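Local coordinates for antifreeze protein (Marinomonas primoryensis, PDB 3P4G) that binds ice through water molecules anchored on its surface, and is a calcium-dependent right-handed beta-helix, at residues A[81-86]-A[100-105]. Sequence-based numbering, arbitrary orientation.
Sequences TGNDQL and TGNDEI. With CA (calcium ion), chain G; CA (calcium ion), chain H; CA (calcium ion), chain F.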
loop_
_atom_site.group_PDB
_atom_site.type_symbol
_atom_site.label_atom_id
_atom_site.label_comp_id
_atom_site.label_asym_id
_atom_site.label_seq_id
_atom_site.Cartn_x
_atom_site.Cartn_y
_atom_site.Cartn_z
ATOM N N THR A 81 8.723 -7.472 -24.071
ATOM C CA THR A 81 7.771 -6.530 -24.649
ATOM C C THR A 81 6.464 -7.277 -24.916
ATOM O O THR A 81 6.431 -8.516 -25.026
ATOM C CB THR A 81 8.283 -5.859 -25.956
ATOM O OG1 THR A 81 8.494 -6.826 -27.001
ATOM C CG2 THR A 81 9.595 -5.048 -25.660
ATOM N N GLY A 82 5.376 -6.539 -24.993
ATOM C CA GLY A 82 4.095 -7.210 -25.240
ATOM C C GLY A 82 3.189 -7.203 -24.030
ATOM O O GLY A 82 3.641 -6.956 -22.902
ATOM N N ASN A 83 1.914 -7.494 -24.286
ATOM C CA ASN A 83 0.905 -7.642 -23.216
ATOM C C ASN A 83 0.896 -9.137 -22.801
ATOM O O ASN A 83 0.244 -9.973 -23.460
ATOM C CB ASN A 83 -0.488 -7.266 -23.765
ATOM C CG ASN A 83 -0.590 -5.811 -24.217
ATOM O OD1 ASN A 83 0.083 -4.894 -23.702
ATOM N ND2 ASN A 83 -1.451 -5.587 -25.203
ATOM N N ASP A 84 1.663 -9.477 -21.764
ATOM C CA ASP A 84 1.971 -10.889 -21.417
ATOM C C ASP A 84 1.179 -11.378 -20.231
ATOM O O ASP A 84 0.777 -10.564 -19.384
ATOM C CB ASP A 84 3.458 -11.035 -21.148
ATOM C CG ASP A 84 4.312 -10.552 -22.324
ATOM O OD1 ASP A 84 4.303 -11.174 -23.432
ATOM O OD2 ASP A 84 4.997 -9.522 -22.181
ATOM N N GLN A 85 0.998 -12.699 -20.136
ATOM C CA GLN A 85 0.149 -13.251 -19.057
ATOM C C GLN A 85 0.915 -14.392 -18.420
ATOM O O GLN A 85 1.316 -15.346 -19.124
ATOM C CB GLN A 85 -1.129 -13.769 -19.668
ATOM C CG GLN A 85 -2.187 -14.162 -18.621
ATOM C CD GLN A 85 -3.514 -14.532 -19.277
ATOM O OE1 GLN A 85 -3.900 -13.945 -20.286
ATOM N NE2 GLN A 85 -4.204 -15.518 -18.708
ATOM N N LEU A 86 1.154 -14.272 -17.123
ATOM C CA LEU A 86 1.954 -15.252 -16.371
ATOM C C LEU A 86 1.171 -15.867 -15.255
ATOM O O LEU A 86 0.458 -15.166 -14.509
ATOM C CB LEU A 86 3.248 -14.584 -15.854
ATOM C CG LEU A 86 4.061 -15.403 -14.834
ATOM C CD1 LEU A 86 4.565 -16.702 -15.508
ATOM C CD2 LEU A 86 5.247 -14.543 -14.349
ATOM N N THR A 100 7.808 -4.028 -20.726
ATOM C CA THR A 100 6.818 -3.110 -21.281
ATOM C C THR A 100 5.516 -3.871 -21.623
ATOM O O THR A 100 5.483 -5.114 -21.662
ATOM C CB THR A 100 7.342 -2.368 -22.524
ATOM O OG1 THR A 100 7.474 -3.283 -23.627
ATOM C CG2 THR A 100 8.702 -1.702 -22.267
ATOM N N GLY A 101 4.433 -3.122 -21.808
ATOM C CA GLY A 101 3.144 -3.729 -22.135
ATOM C C GLY A 101 2.249 -3.809 -20.896
ATOM O O GLY A 101 2.715 -3.683 -19.761
ATOM N N ASN A 102 0.979 -4.089 -21.128
ATOM C CA ASN A 102 -0.042 -4.216 -20.069
ATOM C C ASN A 102 -0.097 -5.681 -19.672
ATOM O O ASN A 102 -0.730 -6.498 -20.348
ATOM C CB ASN A 102 -1.397 -3.800 -20.571
ATOM C CG ASN A 102 -1.412 -2.374 -21.102
ATOM O OD1 ASN A 102 -0.835 -1.469 -20.495
ATOM N ND2 ASN A 102 -2.099 -2.160 -22.220
ATOM N N ASP A 103 0.683 -6.000 -18.653
ATOM C CA ASP A 103 0.956 -7.413 -18.266
ATOM C C ASP A 103 0.086 -7.886 -17.081
ATOM O O ASP A 103 -0.265 -7.087 -16.171
ATOM C CB ASP A 103 2.426 -7.536 -17.882
ATOM C CG ASP A 103 3.349 -7.194 -19.019
ATOM O OD1 ASP A 103 3.363 -7.902 -20.049
ATOM O OD2 ASP A 103 4.086 -6.178 -18.940
ATOM N N GLU A 104 -0.177 -9.196 -17.059
ATOM C CA GLU A 104 -1.060 -9.797 -16.061
ATOM C C GLU A 104 -0.249 -10.907 -15.416
ATOM O O GLU A 104 0.206 -11.812 -16.114
ATOM C CB GLU A 104 -2.322 -10.310 -16.740
ATOM C CG GLU A 104 -3.249 -10.986 -15.784
ATOM C CD GLU A 104 -4.694 -11.116 -16.280
ATOM O OE1 GLU A 104 -5.112 -10.549 -17.315
ATOM O OE2 GLU A 104 -5.461 -11.800 -15.569
ATOM N N ILE A 105 -0.002 -10.785 -14.114
ATOM C CA ILE A 105 0.822 -11.792 -13.355
ATOM C C ILE A 105 -0.046 -12.378 -12.222
ATOM O O ILE A 105 -0.715 -11.638 -11.477
ATOM C CB ILE A 105 2.044 -11.151 -12.743
ATOM C CG1 ILE A 105 3.033 -10.701 -13.833
ATOM C CG2 ILE A 105 2.773 -12.152 -11.833
ATOM C CD1 ILE A 105 4.227 -9.905 -13.252
HETATM CA CA CA G . 5.309 -7.383 -21.283
HETATM CA CA CA H . 4.331 -4.011 -18.044
HETATM CA CA CA F . 6.265 -10.768 -24.592
HETATM O O HOH W 1 5.142 -3.751 -25.117
#
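Thr81 and Thr100 project in the same direction at the start of matching turns in two successive coils of a right-handed, calcium-binding beta-helix. CG2 of Thr81 rests 3.4 Å from OG1 of Thr100, and a water joins that hydroxyl to the backbone N of Gly82. This pair of outward threonines, continued by Thr119, is consistent with the ordered water by which this protein holds ice. Gly82 adopts a positive phi of 109°, where a CB would jam against Thr81 O and crowd the preceding coil's calcium; its carbonyl O turns inward to the ion shared by both coils. Thr100 O, Asp84 OD2 and Asp103 OD1 bind it too, with Gly80 and Ala98 completing the site. Asn83 reaches across with its amide: OD1 accepts the N-H of Asn102 at 2.8 Å, the donor tilted 25° from the carbonyl plane. Asp84 CG is anti to the carbonyl carbon (chi1 -56°), which turns the buried carboxylate to the row of ions: OD1 binds the preceding calcium and OD2 the shared one. Asp103 repeats the pattern one coil on, and its OD1 also accepts Asp84 N on the anti side at 2.9 Å; two ions and the N-H together fix the carboxylate's rotation. Beyond the turn the chains pair as parallel strands, Glu104 N bonding to Asp84 O. Gln85 and Glu104, both polar and extended, share the exposed face, whereas Leu86 and Ile105 turn to the buried one, beside Ile96. There Leu86 CD2 meets Ile105 CG2 at 4.3 Å, while Leu86 N donates to Glu104 O at 2.8 Å.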